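Local coordinates for TraI domain-containing protein (Salmonella typhi, PDB 2IPQ) that is of unknown function but forms the C-terminal domain, from a helix-turn-helix clan family, of a putative conjugal-transfer nickase/helicase-like protein, at residues I42-L52 and R68-F76; W12-R20 and Y111-Y119. All coordinates share one frame; numbering follows the deposited sequence.

Interaction 1: residues I42-L52 and R68-F76; sequences ISVPGVFFLFL and RKEQVQAAF
Phe48 lays its ring over the start of the Gln73 side chain, a CH-pi contact with Gln73 CB 4.0 Å from the ring centroid and 25° off the normal. This is a knob-into-hole fit between two crossing helices, 46-52 and 68-76, whose axes approach to 9.8 Å at 108°: Phe48 is the knob, and Lys69, Val72, Gln73 and Phe76 form the hole. With its CG beside the backbone N, the ring reaches in among them. It is held between Val47 CG1 on one face and Gln73 on the other, with Phe76 CD2 at its edge, 4.0 Å from Phe48 CZ.

Val72 divides its branches. CG1 meets Phe48 CD1 at 3.8 Å, and CG2 touches both Phe51 CE2 and Leu52 CD1, each at 4.0 Å. From helix 4-20, Phe11 closes on Phe48, Val72 and Phe76, making the two-helix joint part of a three-helix core.

Towards the start of helix 46-52 a lysine chain joins the apolar contact. Lys69 runs its aliphatic part past Phe48 CB and then Pro45, which follows a cis peptide bond; bends at chi2, chi3 and chi4 bring its ammonium back to its own helix. There Lys69 NZ donates to Gln73 OE1 at 2.8 Å, lying in the carbonyl plane with a C=O...N angle of 154°.

Interaction 2: residues W12-R20 and Y111-Y119; sequences WSWLRDGLR and YLIKMSEIY
Ile118 has far more surface buried here than any other residue of the contact, and it enters helix 12-20 as a knob among Trp12, Leu15, Arg16 and Leu19. Ile118 CD1 reaches Trp12 CH2 at 3.6 Å and Leu15 CD1 at 3.8 Å, whereas Ile118 CG2, anti to the backbone N, meets Leu19 CB at 3.6 Å.

Trp12 contributes the far rim of its indole. CH2 touches Ile118 CD1 and, with Ile113 CG2 near the ring plane, also meets strand 111-114; CZ2 comes within 3.5 Å of Glu117 O. These contacts across to the other segment are made by the six-membered ring. Arg16 CB, from the next turn, lies over one indole face.

Tyr119 works at the C-terminal end of the helix. It sets out away from the helix, yet its ring comes back, at about a right angle to Leu19, to put OH 3.7 Å from Leu19 CB. Ile118 CG2 lies over the centre of one ring face. A water in the ring plane bridges Tyr119 OH, at 2.6 Å, and Leu19 O, to which it donates, adding a water-mediated polar link beside the largely apolar contact.

Alongside, Arg20 lays one guanidinium face over Ile118 O without a hydrogen bond. Taken together, this is a single knob-into-hole contact by which a weakly bonded helical turn, following strand 111-114, packs on helix 12-20, here joining the N-terminal helix 4-20 to the end of sheet strand 105-114.

How the interactions relate
The two contacts illustrate how one sheet can organise helices from distant parts of a chain. Their centres lie about 14 Å apart, and both reach neighbouring antiparallel strands, 39-43 in interaction 1 and 105-114 in interaction 2. Tyr111 joins them directly: its backbone O lies 3.0 Å from Ile42 N, a probable hydrogen bond, and its OH lies 2.8 Å from Gln73 NE2, another. Apolar contact completes the seam where Ile42 CD1 meets Ile113 CD1 at 3.5 Å. Helix 4-20 serves both, carrying Phe11 to the rings of interaction 1 and Trp12 to interaction 2. No active site is established for this domain, so the contacts are best read as parts of one shared core.

Interaction 1: residues I42-L52 and R68-F76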
# COMPACT_ATOMS: atom_id res chain seq x y z
N ILE A 42 0.15 2.21 0.60
CA ILE A 42 1.02 1.22 -0.02
C ILE A 42 2.11 1.94 -0.82
O ILE A 42 1.86 2.75 -1.75
CB ILE A 42 0.22 0.21 -0.87
CG1 ILE A 42 -0.32 0.89 -2.11
CG2 ILE A 42 -0.99 -0.40 -0.06
CD1 ILE A 42 -1.26 0.01 -2.99
N SER A 43 3.34 1.63 -0.48
CA SER A 43 4.39 2.40 -1.08
C SER A 43 4.75 1.82 -2.44
O SER A 43 4.66 0.62 -2.66
CB SER A 43 5.59 2.53 -0.15
OG SER A 43 6.32 1.35 -0.20
N VAL A 44 5.13 2.69 -3.36
CA VAL A 44 5.54 2.30 -4.71
C VAL A 44 6.95 2.82 -4.99
O VAL A 44 7.30 3.93 -4.60
CB VAL A 44 4.58 2.79 -5.85
CG1 VAL A 44 3.11 2.85 -5.41
CG2 VAL A 44 5.00 4.07 -6.37
N PRO A 45 7.77 2.00 -5.67
CA PRO A 45 7.43 0.73 -6.29
C PRO A 45 7.40 -0.50 -5.35
O PRO A 45 7.06 -1.58 -5.79
CB PRO A 45 8.56 0.56 -7.30
CG PRO A 45 9.75 1.11 -6.54
CD PRO A 45 9.19 2.35 -5.87
N GLY A 46 7.74 -0.34 -4.07
CA GLY A 46 7.88 -1.48 -3.15
C GLY A 46 6.74 -2.51 -3.18
O GLY A 46 6.99 -3.71 -3.21
N VAL A 47 5.49 -2.07 -3.19
CA VAL A 47 4.39 -3.03 -3.10
C VAL A 47 4.24 -3.87 -4.38
O VAL A 47 3.81 -5.01 -4.35
CB VAL A 47 3.05 -2.34 -2.82
CG1 VAL A 47 2.65 -1.48 -4.01
CG2 VAL A 47 1.95 -3.41 -2.63
N PHE A 48 4.62 -3.30 -5.52
CA PHE A 48 4.57 -4.02 -6.79
C PHE A 48 5.73 -4.99 -6.92
O PHE A 48 5.57 -6.10 -7.42
CB PHE A 48 4.56 -3.04 -7.94
CG PHE A 48 3.31 -2.18 -7.98
CD1 PHE A 48 2.06 -2.77 -8.09
CD2 PHE A 48 3.41 -0.80 -7.93
CE1 PHE A 48 0.90 -1.99 -8.14
CE2 PHE A 48 2.28 -0.01 -7.96
CZ PHE A 48 1.01 -0.60 -8.07
N PHE A 49 6.90 -4.59 -6.46
CA PHE A 49 8.05 -5.49 -6.42
C PHE A 49 7.77 -6.69 -5.52
O PHE A 49 8.19 -7.81 -5.81
CB PHE A 49 9.29 -4.75 -5.91
CG PHE A 49 9.91 -3.85 -6.93
CD1 PHE A 49 9.82 -4.15 -8.28
CD2 PHE A 49 10.60 -2.71 -6.53
CE1 PHE A 49 10.40 -3.32 -9.23
CE2 PHE A 49 11.19 -1.87 -7.49
CZ PHE A 49 11.08 -2.18 -8.83
N LEU A 50 7.07 -6.45 -4.41
CA LEU A 50 6.70 -7.53 -3.50
C LEU A 50 5.69 -8.51 -4.12
O LEU A 50 5.83 -9.70 -3.95
CB LEU A 50 6.17 -6.94 -2.19
CG LEU A 50 5.79 -7.94 -1.08
CD1 LEU A 50 6.97 -8.88 -0.64
CD2 LEU A 50 5.13 -7.23 0.13
N PHE A 51 4.69 -7.99 -4.84
CA PHE A 51 3.79 -8.80 -5.69
C PHE A 51 4.59 -9.65 -6.64
O PHE A 51 4.46 -10.87 -6.67
CB PHE A 51 2.85 -7.90 -6.52
CG PHE A 51 2.02 -8.64 -7.55
CD1 PHE A 51 0.89 -9.37 -7.18
CD2 PHE A 51 2.39 -8.63 -8.90
CE1 PHE A 51 0.14 -10.06 -8.13
CE2 PHE A 51 1.63 -9.33 -9.87
CZ PHE A 51 0.51 -10.03 -9.48
N LEU A 52 5.43 -8.98 -7.43
CA LEU A 52 6.23 -9.61 -8.44
C LEU A 52 7.05 -10.77 -7.87
O LEU A 52 7.29 -11.76 -8.52
CB LEU A 52 7.15 -8.56 -9.08
CG LEU A 52 6.78 -7.98 -10.46
CD1 LEU A 52 5.41 -8.42 -10.99
CD2 LEU A 52 6.97 -6.46 -10.54
N ARG A 68 7.69 -4.87 -16.08
CA ARG A 68 6.67 -5.69 -15.41
C ARG A 68 5.96 -4.87 -14.33
O ARG A 68 4.75 -4.96 -14.17
CB ARG A 68 7.28 -6.98 -14.83
CG ARG A 68 6.93 -8.25 -15.62
CD ARG A 68 8.18 -9.09 -15.95
NE ARG A 68 8.29 -9.37 -17.39
CZ ARG A 68 9.32 -9.99 -17.98
NH1 ARG A 68 10.35 -10.42 -17.26
NH2 ARG A 68 9.31 -10.19 -19.28
N LYS A 69 6.72 -4.05 -13.62
CA LYS A 69 6.17 -3.14 -12.62
C LYS A 69 5.21 -2.15 -13.25
O LYS A 69 4.13 -1.88 -12.70
CB LYS A 69 7.29 -2.39 -11.89
CG LYS A 69 6.83 -1.55 -10.68
CD LYS A 69 6.23 -0.24 -11.13
CE LYS A 69 7.19 0.93 -10.89
NZ LYS A 69 6.47 2.16 -10.39
N GLU A 70 5.61 -1.59 -14.38
CA GLU A 70 4.77 -0.66 -15.13
C GLU A 70 3.40 -1.29 -15.48
O GLU A 70 2.38 -0.63 -15.30
CB GLU A 70 5.52 -0.20 -16.40
CG GLU A 70 5.33 1.29 -16.80
CD GLU A 70 5.88 1.64 -18.21
OE1 GLU A 70 6.78 2.51 -18.32
OE2 GLU A 70 5.43 1.04 -19.22
N GLN A 71 3.40 -2.54 -15.96
CA GLN A 71 2.18 -3.30 -16.31
C GLN A 71 1.21 -3.44 -15.13
O GLN A 71 0.06 -3.02 -15.20
CB GLN A 71 2.53 -4.71 -16.78
CG GLN A 71 2.17 -5.01 -18.22
CD GLN A 71 3.36 -4.88 -19.15
OE1 GLN A 71 3.44 -5.55 -20.18
NE2 GLN A 71 4.30 -4.01 -18.79
N VAL A 72 1.68 -4.04 -14.05
CA VAL A 72 0.87 -4.22 -12.85
C VAL A 72 0.31 -2.90 -12.30
O VAL A 72 -0.87 -2.83 -12.00
CB VAL A 72 1.65 -4.92 -11.72
CG1 VAL A 72 0.70 -5.31 -10.61
CG2 VAL A 72 2.33 -6.16 -12.26
N GLN A 73 1.16 -1.89 -12.18
CA GLN A 73 0.71 -0.57 -11.74
C GLN A 73 -0.39 0.05 -12.62
O GLN A 73 -1.42 0.50 -12.12
CB GLN A 73 1.88 0.40 -11.62
CG GLN A 73 1.47 1.84 -11.37
CD GLN A 73 2.61 2.65 -10.80
OE1 GLN A 73 3.77 2.30 -11.00
NE2 GLN A 73 2.30 3.72 -10.07
N ALA A 74 -0.17 0.06 -13.94
CA ALA A 74 -1.20 0.47 -14.86
C ALA A 74 -2.49 -0.37 -14.68
O ALA A 74 -3.62 0.17 -14.67
CB ALA A 74 -0.70 0.39 -16.33
N ALA A 75 -2.32 -1.68 -14.55
CA ALA A 75 -3.50 -2.53 -14.42
C ALA A 75 -4.18 -2.20 -13.09
O ALA A 75 -5.40 -2.07 -13.00
CB ALA A 75 -3.14 -4.00 -14.53
N PHE A 76 -3.40 -2.05 -12.04
CA PHE A 76 -3.98 -1.69 -10.75
C PHE A 76 -4.76 -0.38 -10.80
O PHE A 76 -5.87 -0.31 -10.30
CB PHE A 76 -2.91 -1.57 -9.68
CG PHE A 76 -3.43 -1.01 -8.38
CD1 PHE A 76 -4.43 -1.69 -7.67
CD2 PHE A 76 -2.94 0.19 -7.88
CE1 PHE A 76 -4.91 -1.17 -6.47
CE2 PHE A 76 -3.43 0.73 -6.67
CZ PHE A 76 -4.41 0.03 -5.97

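Interaction 2: residues W12-R20 and Y111-Y119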
# COMPACT_ATOMS: atom_id res chain seq x y z
N TRP A 12 -4.78 -7.09 -7.08
CA TRP A 12 -5.66 -6.56 -6.05
C TRP A 12 -6.15 -7.71 -5.13
O TRP A 12 -6.24 -7.56 -3.90
CB TRP A 12 -6.84 -5.86 -6.72
CG TRP A 12 -7.95 -5.53 -5.78
CD1 TRP A 12 -9.18 -6.10 -5.74
CD2 TRP A 12 -7.92 -4.54 -4.75
NE1 TRP A 12 -9.93 -5.53 -4.74
CE2 TRP A 12 -9.17 -4.57 -4.11
CE3 TRP A 12 -6.95 -3.64 -4.29
CZ2 TRP A 12 -9.49 -3.74 -3.04
CZ3 TRP A 12 -7.26 -2.80 -3.23
CH2 TRP A 12 -8.53 -2.86 -2.61
N SER A 13 -6.45 -8.85 -5.75
CA SER A 13 -6.77 -10.06 -5.02
C SER A 13 -5.64 -10.49 -4.07
O SER A 13 -5.88 -10.87 -2.93
CB SER A 13 -7.08 -11.18 -6.02
OG SER A 13 -7.20 -12.41 -5.33
N TRP A 14 -4.40 -10.42 -4.55
CA TRP A 14 -3.22 -10.74 -3.73
C TRP A 14 -3.05 -9.77 -2.56
O TRP A 14 -2.78 -10.18 -1.42
CB TRP A 14 -1.96 -10.77 -4.62
CG TRP A 14 -0.63 -10.72 -3.85
CD1 TRP A 14 0.10 -11.78 -3.39
CD2 TRP A 14 0.09 -9.54 -3.48
NE1 TRP A 14 1.24 -11.33 -2.75
CE2 TRP A 14 1.26 -9.96 -2.80
CE3 TRP A 14 -0.13 -8.16 -3.67
CZ2 TRP A 14 2.20 -9.05 -2.30
CZ3 TRP A 14 0.80 -7.26 -3.17
CH2 TRP A 14 1.96 -7.71 -2.49
N LEU A 15 -3.17 -8.48 -2.83
CA LEU A 15 -2.97 -7.43 -1.81
C LEU A 15 -4.08 -7.52 -0.76
O LEU A 15 -3.84 -7.50 0.45
CB LEU A 15 -3.07 -6.04 -2.47
CG LEU A 15 -2.61 -4.75 -1.75
CD1 LEU A 15 -3.75 -3.93 -1.28
CD2 LEU A 15 -1.55 -4.95 -0.65
N ARG A 16 -5.30 -7.58 -1.24
CA ARG A 16 -6.46 -7.51 -0.37
C ARG A 16 -6.58 -8.76 0.51
O ARG A 16 -6.74 -8.66 1.74
CB ARG A 16 -7.70 -7.30 -1.21
CG ARG A 16 -8.89 -6.86 -0.44
CD ARG A 16 -9.97 -7.89 -0.55
NE ARG A 16 -10.63 -7.94 -1.86
CZ ARG A 16 -10.71 -9.04 -2.61
NH1 ARG A 16 -11.34 -9.02 -3.79
NH2 ARG A 16 -10.16 -10.17 -2.19
N ASP A 17 -6.50 -9.93 -0.10
CA ASP A 17 -6.59 -11.17 0.65
C ASP A 17 -5.33 -11.41 1.48
O ASP A 17 -5.37 -12.08 2.50
CB ASP A 17 -6.92 -12.35 -0.27
CG ASP A 17 -8.30 -12.22 -0.96
OD1 ASP A 17 -9.06 -11.28 -0.63
OD2 ASP A 17 -8.65 -13.05 -1.83
N GLY A 18 -4.21 -10.85 1.06
CA GLY A 18 -2.99 -10.95 1.84
C GLY A 18 -3.00 -10.12 3.12
O GLY A 18 -2.50 -10.57 4.15
N LEU A 19 -3.56 -8.91 3.05
CA LEU A 19 -3.71 -8.06 4.22
C LEU A 19 -4.77 -8.59 5.16
O LEU A 19 -4.57 -8.59 6.37
CB LEU A 19 -4.08 -6.64 3.79
CG LEU A 19 -2.92 -5.89 3.14
CD1 LEU A 19 -3.36 -4.52 2.67
CD2 LEU A 19 -1.79 -5.81 4.16
N ARG A 20 -5.89 -9.04 4.59
CA ARG A 20 -6.95 -9.75 5.33
C ARG A 20 -6.54 -11.03 6.08
O ARG A 20 -7.11 -11.35 7.12
CB ARG A 20 -8.10 -10.10 4.41
CG ARG A 20 -8.95 -8.94 4.06
CD ARG A 20 -10.35 -9.39 3.67
NE ARG A 20 -10.85 -8.54 2.60
CZ ARG A 20 -12.13 -8.41 2.29
NH1 ARG A 20 -13.03 -9.08 2.99
NH2 ARG A 20 -12.52 -7.61 1.29
N TYR A 111 0.17 5.01 -2.70
CA TYR A 111 -1.27 5.16 -2.81
C TYR A 111 -1.86 5.15 -1.43
O TYR A 111 -1.31 4.52 -0.53
CB TYR A 111 -1.81 3.96 -3.59
CG TYR A 111 -1.41 3.95 -5.06
CD1 TYR A 111 -0.45 3.05 -5.54
CD2 TYR A 111 -2.00 4.83 -5.95
CE1 TYR A 111 -0.09 3.04 -6.93
CE2 TYR A 111 -1.66 4.84 -7.32
CZ TYR A 111 -0.70 3.94 -7.80
OH TYR A 111 -0.38 3.97 -9.14
N LEU A 112 -2.97 5.83 -1.26
CA LEU A 112 -3.86 5.61 -0.13
C LEU A 112 -5.10 4.83 -0.52
O LEU A 112 -5.75 5.15 -1.51
CB LEU A 112 -4.29 6.96 0.47
CG LEU A 112 -3.20 7.75 1.21
CD1 LEU A 112 -3.85 8.96 1.77
CD2 LEU A 112 -2.63 6.93 2.30
N ILE A 113 -5.45 3.81 0.24
CA ILE A 113 -6.65 3.05 -0.05
C ILE A 113 -7.53 3.00 1.19
O ILE A 113 -7.05 2.63 2.27
CB ILE A 113 -6.25 1.62 -0.42
CG1 ILE A 113 -5.40 1.64 -1.69
CG2 ILE A 113 -7.49 0.69 -0.52
CD1 ILE A 113 -4.49 0.45 -1.81
N LYS A 114 -8.80 3.36 1.04
CA LYS A 114 -9.75 3.37 2.14
C LYS A 114 -9.73 2.03 2.83
O LYS A 114 -9.80 1.01 2.14
CB LYS A 114 -11.16 3.59 1.62
CG LYS A 114 -11.53 5.01 1.37
CD LYS A 114 -13.03 5.13 1.01
CE LYS A 114 -13.92 4.67 2.16
NZ LYS A 114 -15.34 5.10 2.02
N MSE A 115 -9.66 2.03 4.16
CA MSE A 115 -9.57 0.81 4.96
C MSE A 115 -10.62 -0.24 4.59
O MSE A 115 -10.32 -1.43 4.55
CB MSE A 115 -9.76 1.11 6.45
CG MSE A 115 -8.86 2.17 6.99
SE MSE A 115 -7.60 1.50 8.29
CE MSE A 115 -8.37 2.26 9.91
N SER A 116 -11.84 0.21 4.35
CA SER A 116 -12.95 -0.68 4.12
C SER A 116 -12.96 -1.31 2.72
O SER A 116 -13.80 -2.15 2.43
CB SER A 116 -14.26 0.08 4.34
OG SER A 116 -14.38 1.13 3.40
N GLU A 117 -12.04 -0.91 1.84
CA GLU A 117 -11.87 -1.64 0.59
C GLU A 117 -11.04 -2.91 0.84
O GLU A 117 -11.09 -3.86 0.05
CB GLU A 117 -11.23 -0.76 -0.51
CG GLU A 117 -11.99 0.54 -0.86
CD GLU A 117 -12.90 0.45 -2.11
OE1 GLU A 117 -13.37 -0.66 -2.48
OE2 GLU A 117 -13.17 1.51 -2.72
N ILE A 118 -10.27 -2.92 1.93
CA ILE A 118 -9.45 -4.08 2.31
C ILE A 118 -10.08 -4.82 3.47
O ILE A 118 -10.39 -6.00 3.37
CB ILE A 118 -8.04 -3.68 2.82
CG1 ILE A 118 -7.34 -2.68 1.89
CG2 ILE A 118 -7.23 -4.95 3.16
CD1 ILE A 118 -6.94 -3.23 0.57
N TYR A 119 -10.24 -4.11 4.59
CA TYR A 119 -10.70 -4.71 5.83
C TYR A 119 -12.18 -4.41 6.02
O TYR A 119 -13.04 -5.24 5.73
CB TYR A 119 -9.94 -4.10 7.01
CG TYR A 119 -8.43 -4.24 6.96
CD1 TYR A 119 -7.62 -3.16 6.61
CD2 TYR A 119 -7.80 -5.45 7.27
CE1 TYR A 119 -6.23 -3.27 6.57
CE2 TYR A 119 -6.42 -5.57 7.22
CZ TYR A 119 -5.64 -4.47 6.87
OH TYR A 119 -4.27 -4.58 6.82
O HOH W 1 -3.37 -6.83 7.77